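Coenzyme F420-dependent N(5),N(10)-methenyltetrahydromethanopterin reductase-related protein (Desulfurobacterium thermolithotrophum DSM 11699, PDB 6HUZ) binds the iron-guanylylpyridinol cofactor and uses tetrahydrofolate derivatives as substrates, being a bacterial paralog of [Fe]-hydrogenase. Local coordinates at residues A[93-96]-A[97-101]; A[256-259]-A[260-264]; A[221-224]-A[225-229]. One frame throughout, in Å; residues are numbered along the deposited sequence. Where two conformers were deposited one is given.

Contact 1 of 3, residues A[93-96]-A[97-101]. With FE9 (iron-guanylyl pyridinol cofactor), chain B.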
loop_
_atom_site.group_PDB
_atom_site.type_symbol
_atom_site.label_atom_id
_atom_site.label_comp_id
_atom_site.label_asym_id
_atom_site.label_seq_id
_atom_site.Cartn_x
_atom_site.Cartn_y
_atom_site.Cartn_z
ATOM N N GLY A 93 23.833 11.814 3.501
ATOM C CA GLY A 93 24.549 10.584 3.215
ATOM C C GLY A 93 25.834 10.357 3.988
ATOM O O GLY A 93 26.641 11.276 4.173
ATOM N N GLY A 94 25.999 9.110 4.434
ATOM C CA GLY A 94 27.170 8.624 5.155
ATOM C C GLY A 94 27.551 9.195 6.505
ATOM O O GLY A 94 28.467 8.658 7.120
ATOM N N VAL A 95 26.886 10.248 6.999
ATOM C CA VAL A 95 27.257 10.827 8.301
ATOM C C VAL A 95 26.978 9.840 9.472
ATOM O O VAL A 95 27.836 9.677 10.340
ATOM C CB VAL A 95 26.572 12.193 8.540
ATOM C CG1 VAL A 95 26.979 12.769 9.888
ATOM C CG2 VAL A 95 26.892 13.178 7.415
ATOM N N THR A 96 25.777 9.200 9.479
ATOM C CA THR A 96 25.378 8.239 10.508
ATOM C C THR A 96 26.304 7.017 10.475
ATOM O O THR A 96 26.760 6.569 11.524
ATOM C CB THR A 96 23.903 7.864 10.340
ATOM O OG1 THR A 96 23.115 9.055 10.443
ATOM C CG2 THR A 96 23.432 6.861 11.386
ATOM N N PHE A 97 26.602 6.495 9.276
ATOM C CA PHE A 97 27.500 5.342 9.126
ATOM C C PHE A 97 28.872 5.656 9.690
ATOM O O PHE A 97 29.463 4.850 10.403
ATOM C CB PHE A 97 27.666 4.987 7.627
ATOM C CG PHE A 97 26.469 4.373 6.936
ATOM C CD1 PHE A 97 25.597 3.545 7.622
ATOM C CD2 PHE A 97 26.253 4.571 5.581
ATOM C CE1 PHE A 97 24.515 2.957 6.980
ATOM C CE2 PHE A 97 25.175 3.975 4.940
ATOM C CZ PHE A 97 24.307 3.175 5.645
ATOM N N LYS A 98 29.392 6.830 9.354
ATOM C CA LYS A 98 30.703 7.239 9.817
ATOM C C LYS A 98 30.773 7.242 11.342
ATOM O O LYS A 98 31.663 6.615 11.916
ATOM C CB LYS A 98 31.040 8.630 9.252
ATOM C CG LYS A 98 32.488 9.061 9.468
ATOM C CD LYS A 98 32.596 10.501 9.979
ATOM C CE LYS A 98 32.434 10.584 11.479
ATOM N NZ LYS A 98 32.232 11.978 11.951
ATOM N N ILE A 99 29.831 7.938 11.997
ATOM C CA ILE A 99 29.806 8.036 13.461
ATOM C C ILE A 99 29.715 6.655 14.098
ATOM O O ILE A 99 30.488 6.349 15.007
ATOM C CB ILE A 99 28.642 8.960 13.933
ATOM C CG1 ILE A 99 28.834 10.402 13.429
ATOM C CG2 ILE A 99 28.520 8.961 15.453
ATOM C CD1 ILE A 99 27.570 11.139 13.190
ATOM N N ALA A 100 28.762 5.818 13.632
ATOM C CA ALA A 100 28.580 4.472 14.180
ATOM C C ALA A 100 29.842 3.605 14.047
ATOM O O ALA A 100 30.197 2.876 14.968
ATOM C CB ALA A 100 27.417 3.799 13.485
ATOM N N GLU A 101 30.521 3.688 12.910
ATOM C CA GLU A 101 31.720 2.889 12.687
ATOM C C GLU A 101 32.874 3.371 13.557
ATOM O O GLU A 101 33.682 2.573 14.024
ATOM C CB GLU A 101 32.107 2.992 11.207
ATOM C CG GLU A 101 33.071 1.929 10.710
ATOM C CD GLU A 101 33.040 1.755 9.199
ATOM O OE1 GLU A 101 33.477 0.684 8.719
ATOM O OE2 GLU A 101 32.573 2.683 8.496
HETATM O O2 FE9 B . 13.564 15.945 11.694
HETATM FE FE FE9 B . 13.021 13.257 13.391
HETATM C C1F FE9 B . 12.737 14.474 14.730
HETATM O O1F FE9 B . 12.562 15.223 15.562
HETATM C C2F FE9 B . 11.598 12.288 14.028
HETATM O O2F FE9 B . 10.741 11.684 14.451
HETATM C C8 FE9 B . 14.287 12.211 14.357
HETATM O O18 FE9 B . 13.960 11.358 15.163
HETATM C C7 FE9 B . 15.763 12.453 14.086
HETATM C C6 FE9 B . 15.825 13.700 13.251
HETATM N N1 FE9 B . 14.606 14.253 12.825
HETATM C C5 FE9 B . 17.123 14.313 12.927
HETATM C C5M FE9 B . 18.393 13.649 13.377
HETATM C C4 FE9 B . 17.130 15.544 12.119
HETATM C C3 FE9 B . 15.835 16.121 11.664
HETATM C C3M FE9 B . 15.761 17.389 10.852
HETATM C C2 FE9 B . 14.556 15.424 12.066
HETATM O O3P FE9 B . 18.346 16.043 11.763
HETATM P P1 FE9 B . 19.037 17.314 12.481
HETATM O O1P FE9 B . 18.022 18.091 13.175
HETATM O O2P FE9 B . 19.620 18.253 11.299
HETATM O "O5'" FE9 B . 20.140 16.717 13.463
HETATM C "C5'" FE9 B . 21.345 16.132 12.995
HETATM C "C4'" FE9 B . 22.439 16.579 13.959
HETATM O "O4'" FE9 B . 23.647 15.890 13.661
HETATM C "C1'" FE9 B . 24.727 16.770 13.942
HETATM C "C2'" FE9 B . 24.228 18.112 13.450
HETATM O "O2'" FE9 B . 24.932 19.237 13.995
HETATM C "C3'" FE9 B . 22.759 18.070 13.853
HETATM O "O3'" FE9 B . 22.512 18.695 15.113
HETATM N N9A FE9 B . 25.962 16.257 13.319
HETATM C C4A FE9 B . 26.771 15.450 13.965
HETATM N N3A FE9 B . 26.781 14.974 15.231
HETATM C C2A FE9 B . 27.811 14.195 15.625
HETATM N N2A FE9 B . 27.761 13.707 16.884
HETATM N N1A FE9 B . 28.851 13.873 14.832
HETATM C C6A FE9 B . 28.972 14.340 13.577
HETATM O O6A FE9 B . 29.928 14.020 12.852
HETATM C C5A FE9 B . 27.885 15.169 13.050
HETATM N N7A FE9 B . 27.610 15.794 11.895
HETATM C C8A FE9 B . 26.435 16.450 12.072
HETATM O O HOH W 1 11.869 13.976 11.600
#

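Contact 2 of 3, residues A[256-259]-A[260-264]. With NA (sodium ion), chain I.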
loop_
_atom_site.group_PDB
_atom_site.type_symbol
_atom_site.label_atom_id
_atom_site.label_comp_id
_atom_site.label_asym_id
_atom_site.label_seq_id
_atom_site.Cartn_x
_atom_site.Cartn_y
_atom_site.Cartn_z
ATOM N N GLU A 256 4.670 10.253 -10.731
ATOM C CA GLU A 256 4.146 10.621 -12.031
ATOM C C GLU A 256 3.634 9.373 -12.742
ATOM O O GLU A 256 2.627 9.447 -13.392
ATOM C CB GLU A 256 5.190 11.395 -12.864
ATOM C CG GLU A 256 6.380 10.590 -13.370
ATOM C CD GLU A 256 7.593 10.557 -12.448
ATOM O OE1 GLU A 256 7.411 10.592 -11.211
ATOM O OE2 GLU A 256 8.731 10.492 -12.964
ATOM N N GLY A 257 4.314 8.249 -12.587
ATOM C CA GLY A 257 3.904 7.005 -13.210
ATOM C C GLY A 257 2.637 6.487 -12.545
ATOM O O GLY A 257 1.714 6.053 -13.220
ATOM N N LEU A 258 2.582 6.564 -11.224
ATOM C CA LEU A 258 1.435 6.143 -10.429
ATOM C C LEU A 258 0.183 6.852 -10.909
ATOM O O LEU A 258 -0.852 6.216 -11.120
ATOM C CB LEU A 258 1.673 6.522 -8.952
ATOM C CG LEU A 258 0.457 6.297 -8.062
ATOM C CD1 LEU A 258 0.175 4.816 -7.879
ATOM C CD2 LEU A 258 0.653 6.964 -6.724
ATOM N N ILE A 259 0.279 8.176 -11.063
ATOM C CA ILE A 259 -0.850 8.993 -11.497
ATOM C C ILE A 259 -1.274 8.645 -12.942
ATOM O O ILE A 259 -2.458 8.452 -13.187
ATOM C CB ILE A 259 -0.521 10.498 -11.348
ATOM C CG1 ILE A 259 -0.393 10.896 -9.847
ATOM C CG2 ILE A 259 -1.572 11.356 -12.056
ATOM C CD1 ILE A 259 0.447 12.201 -9.602
ATOM N N LYS A 260 -0.320 8.561 -13.888
ATOM C CA LYS A 260 -0.657 8.247 -15.278
ATOM C C LYS A 260 -1.221 6.840 -15.451
ATOM O O LYS A 260 -2.176 6.640 -16.205
ATOM C CB LYS A 260 0.584 8.378 -16.169
ATOM C CG LYS A 260 0.324 8.091 -17.652
ATOM C CD LYS A 260 -0.611 9.117 -18.268
ATOM C CE LYS A 260 -0.433 9.238 -19.764
ATOM N NZ LYS A 260 0.905 9.778 -20.141
ATOM N N LEU A 261 -0.628 5.865 -14.799
ATOM C CA LEU A 261 -1.121 4.504 -14.976
ATOM C C LEU A 261 -2.433 4.179 -14.258
ATOM O O LEU A 261 -3.245 3.487 -14.848
ATOM C CB LEU A 261 -0.022 3.516 -14.620
ATOM C CG LEU A 261 1.214 3.651 -15.544
ATOM C CD1 LEU A 261 2.444 3.028 -14.898
ATOM C CD2 LEU A 261 0.937 3.048 -16.919
ATOM N N LEU A 262 -2.677 4.653 -13.025
ATOM C CA LEU A 262 -3.952 4.296 -12.376
ATOM C C LEU A 262 -5.163 5.004 -13.011
ATOM O O LEU A 262 -6.267 4.430 -13.067
ATOM C CB LEU A 262 -3.920 4.606 -10.868
ATOM C CG LEU A 262 -3.128 3.656 -9.998
ATOM C CD1 LEU A 262 -3.125 4.135 -8.548
ATOM C CD2 LEU A 262 -3.716 2.248 -10.067
ATOM N N ASN A 263 -4.957 6.252 -13.476
ATOM C CA ASN A 263 -5.993 7.098 -14.084
ATOM C C ASN A 263 -6.924 7.646 -12.980
ATOM O O ASN A 263 -7.818 6.952 -12.465
ATOM C CB ASN A 263 -6.771 6.395 -15.224
ATOM C CG ASN A 263 -7.632 7.376 -16.013
ATOM O OD1 ASN A 263 -8.258 8.274 -15.445
ATOM N ND2 ASN A 263 -7.701 7.245 -17.333
ATOM N N VAL A 264 -6.705 8.904 -12.618
ATOM C CA VAL A 264 -7.487 9.574 -11.559
ATOM C C VAL A 264 -8.994 9.598 -11.929
ATOM O O VAL A 264 -9.861 9.321 -11.101
ATOM C CB VAL A 264 -6.933 11.011 -11.348
ATOM C CG1 VAL A 264 -7.890 11.867 -10.532
ATOM C CG2 VAL A 264 -5.561 10.971 -10.680
HETATM NA NA NA I . 9.816 10.283 -9.469
HETATM O O HOH W 2 -4.476 10.270 -14.132
HETATM O O HOH W 3 11.573 12.387 -9.668
#

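Contact 3 of 3, residues A[221-224]-A[225-229]. With GUE (5,10-Methenyltetrahydrofolate), chain C.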
loop_
_atom_site.group_PDB
_atom_site.type_symbol
_atom_site.label_atom_id
_atom_site.label_comp_id
_atom_site.label_asym_id
_atom_site.label_seq_id
_atom_site.Cartn_x
_atom_site.Cartn_y
_atom_site.Cartn_z
ATOM N N TYR A 221 -12.932 -2.731 5.022
ATOM C CA TYR A 221 -13.288 -3.995 5.658
ATOM C C TYR A 221 -14.699 -3.870 6.274
ATOM O O TYR A 221 -15.515 -4.788 6.139
ATOM C CB TYR A 221 -12.249 -4.322 6.765
ATOM C CG TYR A 221 -12.745 -5.322 7.773
ATOM C CD1 TYR A 221 -12.603 -6.681 7.558
ATOM C CD2 TYR A 221 -13.360 -4.909 8.947
ATOM C CE1 TYR A 221 -13.067 -7.612 8.476
ATOM C CE2 TYR A 221 -13.834 -5.830 9.871
ATOM C CZ TYR A 221 -13.694 -7.183 9.626
ATOM O OH TYR A 221 -14.138 -8.116 10.527
ATOM N N LYS A 222 -14.993 -2.743 6.964
ATOM C CA LYS A 222 -16.338 -2.575 7.577
ATOM C C LYS A 222 -17.449 -2.528 6.504
ATOM O O LYS A 222 -18.508 -3.122 6.697
ATOM C CB LYS A 222 -16.375 -1.317 8.457
ATOM C CG LYS A 222 -15.713 -1.525 9.822
ATOM C CD LYS A 222 -15.029 -0.272 10.329
ATOM C CE LYS A 222 -15.965 0.888 10.532
ATOM N NZ LYS A 222 -15.318 2.170 10.168
ATOM N N VAL A 223 -17.212 -1.833 5.367
ATOM C CA VAL A 223 -18.216 -1.780 4.287
ATOM C C VAL A 223 -18.397 -3.196 3.738
ATOM O O VAL A 223 -19.512 -3.627 3.494
ATOM C CB VAL A 223 -17.789 -0.826 3.146
ATOM C CG1 VAL A 223 -18.760 -0.928 1.961
ATOM C CG2 VAL A 223 -17.712 0.609 3.638
ATOM N N SER A 224 -17.296 -3.927 3.533
ATOM C CA SER A 224 -17.347 -5.310 3.017
ATOM C C SER A 224 -18.110 -6.274 3.938
ATOM O O SER A 224 -18.924 -7.059 3.468
ATOM C CB SER A 224 -15.930 -5.845 2.819
ATOM O OG SER A 224 -15.359 -5.165 1.719
ATOM N N ARG A 225 -17.831 -6.213 5.234
ATOM C CA ARG A 225 -18.449 -7.057 6.259
ATOM C C ARG A 225 -19.930 -6.749 6.442
ATOM O O ARG A 225 -20.757 -7.669 6.486
ATOM C CB ARG A 225 -17.703 -6.827 7.614
ATOM C CG ARG A 225 -18.328 -7.441 8.896
ATOM C CD ARG A 225 -17.751 -6.827 10.202
ATOM N NE ARG A 225 -18.232 -5.459 10.446
ATOM C CZ ARG A 225 -17.744 -4.611 11.351
ATOM N NH1 ARG A 225 -16.741 -4.975 12.138
ATOM N NH2 ARG A 225 -18.256 -3.389 11.473
ATOM N N ASP A 226 -20.273 -5.462 6.566
ATOM C CA ASP A 226 -21.657 -5.035 6.823
ATOM C C ASP A 226 -22.556 -4.742 5.648
ATOM O O ASP A 226 -23.737 -4.981 5.778
ATOM C CB ASP A 226 -21.688 -3.751 7.655
ATOM C CG ASP A 226 -20.961 -3.812 8.968
ATOM O OD1 ASP A 226 -20.751 -4.939 9.480
ATOM O OD2 ASP A 226 -20.588 -2.737 9.486
ATOM N N ILE A 227 -22.047 -4.162 4.555
ATOM C CA ILE A 227 -22.913 -3.794 3.446
ATOM C C ILE A 227 -22.822 -4.745 2.260
ATOM O O ILE A 227 -23.859 -5.201 1.798
ATOM C CB ILE A 227 -22.619 -2.313 3.068
ATOM C CG1 ILE A 227 -22.838 -1.388 4.304
ATOM C CG2 ILE A 227 -23.501 -1.894 1.931
ATOM C CD1 ILE A 227 -22.383 0.039 4.163
ATOM N N LEU A 228 -21.619 -5.047 1.752
ATOM C CA LEU A 228 -21.523 -5.962 0.617
ATOM C C LEU A 228 -21.801 -7.401 1.047
ATOM O O LEU A 228 -22.294 -8.196 0.244
ATOM C CB LEU A 228 -20.126 -5.898 0.007
ATOM C CG LEU A 228 -19.790 -4.544 -0.616
ATOM C CD1 LEU A 228 -18.399 -4.577 -1.213
ATOM C CD2 LEU A 228 -20.845 -4.184 -1.679
ATOM N N LYS A 229 -21.466 -7.733 2.302
ATOM C CA LYS A 229 -21.638 -9.085 2.854
ATOM C C LYS A 229 -20.772 -10.102 2.044
ATOM O O LYS A 229 -21.201 -11.214 1.715
ATOM C CB LYS A 229 -23.121 -9.466 2.962
ATOM C CG LYS A 229 -23.801 -8.747 4.142
ATOM C CD LYS A 229 -25.292 -8.510 3.901
ATOM C CE LYS A 229 -25.984 -7.896 5.093
ATOM N NZ LYS A 229 -27.407 -7.568 4.793
HETATM N N1 GUE C . -18.138 -0.557 -7.149
HETATM C C2 GUE C . -17.016 -0.825 -7.870
HETATM N N3 GUE C . -16.586 -2.066 -8.118
HETATM C C4 GUE C . -17.217 -3.151 -7.703
HETATM C C6 GUE C . -20.707 -3.693 -6.261
HETATM C "C1'" GUE C . -19.782 -9.553 -3.745
HETATM C "C2'" GUE C . -18.597 -8.807 -3.786
HETATM C "C3'" GUE C . -18.613 -7.484 -4.238
HETATM C "C4'" GUE C . -19.808 -6.892 -4.677
HETATM C "C5'" GUE C . -20.984 -7.660 -4.658
HETATM O O4 GUE C . -16.765 -4.281 -7.987
HETATM C C4A GUE C . -18.467 -2.947 -6.941
HETATM N N5 GUE C . -19.271 -3.921 -6.346
HETATM C C7 GUE C . -20.808 -2.422 -5.425
HETATM N N8 GUE C . -20.020 -1.324 -5.977
HETATM C C8A GUE C . -18.888 -1.569 -6.681
HETATM N N2 GUE C . -16.301 0.239 -8.313
HETATM C C9 GUE C . -21.108 -4.836 -5.316
HETATM N N10 GUE C . -19.856 -5.583 -5.217
HETATM C "C6'" GUE C . -20.965 -8.972 -4.189
HETATM C C11 GUE C . -19.781 -10.987 -3.258
HETATM O O11 GUE C . -18.853 -11.413 -2.587
HETATM N N GUE C . -20.802 -11.782 -3.600
HETATM C CA GUE C . -20.805 -13.221 -3.329
HETATM C C GUE C . -21.013 -14.031 -4.593
HETATM O OX1 GUE C . -21.643 -13.521 -5.555
HETATM O OX2 GUE C . -20.548 -15.191 -4.665
HETATM C CB GUE C . -21.829 -13.595 -2.252
HETATM C CG GUE C . -22.592 -12.395 -1.678
HETATM C CD GUE C . -23.698 -12.801 -0.712
HETATM O OE1 GUE C . -23.792 -12.170 0.376
HETATM O OE2 GUE C . -24.480 -13.732 -1.040
HETATM C C1 GUE C . -18.865 -4.971 -5.744
#

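Contact 1 of 3, residues A[93-96]-A[97-101]
K98 N donates to G94 O over 3.0 Å, closing the first turn of helix 95-103, the crossover helix of a beta-alpha-beta unit between strands 84-87 and 112-115 in the Rossmann-like cofactor domain. G94 sits at the N-cap with phi 63°, a value that favours glycine. One step on, I99 N meets V95 O at 3.1 Å, and A100 N bonds to T96 O almost linearly, the N-H...O angle 172°. These bonds fix the helix whose V95, K98 and I99 belong to the pocket for the guanine end of FE9. V95 and I99 run side by side, with V95 CG1 3.7 Å from I99 CD1. Because CG1 of V95 stands anti to the backbone N (chi1 -180°), it lies over the base 3.7 Å from N7A of FE9. T96 packs on L87 and M119, its OG1 hydrogen-bonded to T89 OG1, while the F97 ring stacks with that of Y127. K98 bends at chi2 and chi3 so that its NZ makes a weak hydrogen bond to O6A of FE9. On the same side of the guanine as V95, CD1 of I99 sits 3.4 Å from N1A of FE9.

Contact 2 of 3, residues A[256-259]-A[260-264]
L258 and L262, one turn apart, press methyl on methyl near the C-terminal end of helix 232-262. Their CD1 atoms are 3.4 Å apart, tighter than usual van der Waals contact, with the two side chains crossing at a slant in the interface with F214 and V202 of the second subunit. Cutting L262 back to an alanine is likely to leave L258 CD1 without its methyl partner and to open a gap toward V202 of that subunit. A slacker apolar pair, I259 CG2 with V264 CG2 at 4.2 Å, spans the turn that follows.

Backbone bonds run in regular i to i+4 steps: K260 N to E256 O, L261 N to G257 O at 2.8 Å, L262 N to L258 O. The last one, N263 N to I259 O at 3.3 Å, is weak. A water bridges the helix end, donating to I259 O and accepting from V264 N. N263, with positive phi (75°), ends this helix and N-caps the next, its OD1 taking the N-H of A266.

The ionic part lies at the start of the stretch. E256 CG stands between the backbone N and the carbonyl carbon (chi1 70°), and a bend at chi2 takes OE1 to 3.0 Å from a sodium ion, also bound by a water, K356 O and E236 OE2 of the second subunit. Two carboxylates from different chains thus share one cation, whose charge is likely to offset their repulsion.

Contact 3 of 3, residues A[221-224]-A[225-229]
V223 O is gripped twice, by I227 N at 2.8 Å and by L228 N at 3.1 Å, in the closely packed part of the turn. I227 makes the ordinary i to i+4 bond; L228 reaches one residue further, and K229 N follows suit with a weak bond to S224 O. V223 CG1 lies against I227 CB at a more relaxed distance. L228 CB points back at S224, while its CD2 comes within 3.7 Å of C9 of a methenyltetrahydrofolate. Helix 207-228 thus ends in a pi-type widening before K229 leaves helical geometry with positive phi. The folate lies between the two chains, hydrogen-bonded to T230 OG1 of this one and to K17 NZ and G203 O of the second subunit, whose Y13 OH hydrogen-bonds L228 O.

R225 has CG anti to its N (chi1 170°), and a bend at chi3 brings the guanidinium beside D226 and K222. It grips the carboxylate side-on: NE meets D226 OD1 from above the carboxylate plane at 2.7 Å, NH2 meets D226 OD2 on the syn side. K222 CG rests over one guanidinium face, 3.6 Å from R225 NH2, and the Y221 ring is turned 74° from that plane. Both Y221 OH and R225 NH1 continue to E300 OE2 of the second subunit, the latter in a salt bridge. On the solvent side lie the exposed D226 and K229, the lysine chain extended beyond CG.

From the N terminus the chain meets contact 1 first, then contact 3, then contact 2. Each is a short local stretch of helix, contact 1 at a helix start and contacts 3 and 2 at helix ends, so none closes a long loop, nests in or crosses another. Contact 1 belongs to the parallel-sheet cofactor domain; the other two share the helical C-terminal part, in the successive helices 207-228 and 232-262. Centres of contacts 1 and 3 are about 49 Å apart, on opposite sides of the chain's centre, whereas those of contacts 2 and 3 are about 28 Å apart. Only these two touch the second subunit, tying the helices to the dimer interface, while contact 1 serves the cofactor within its own domain.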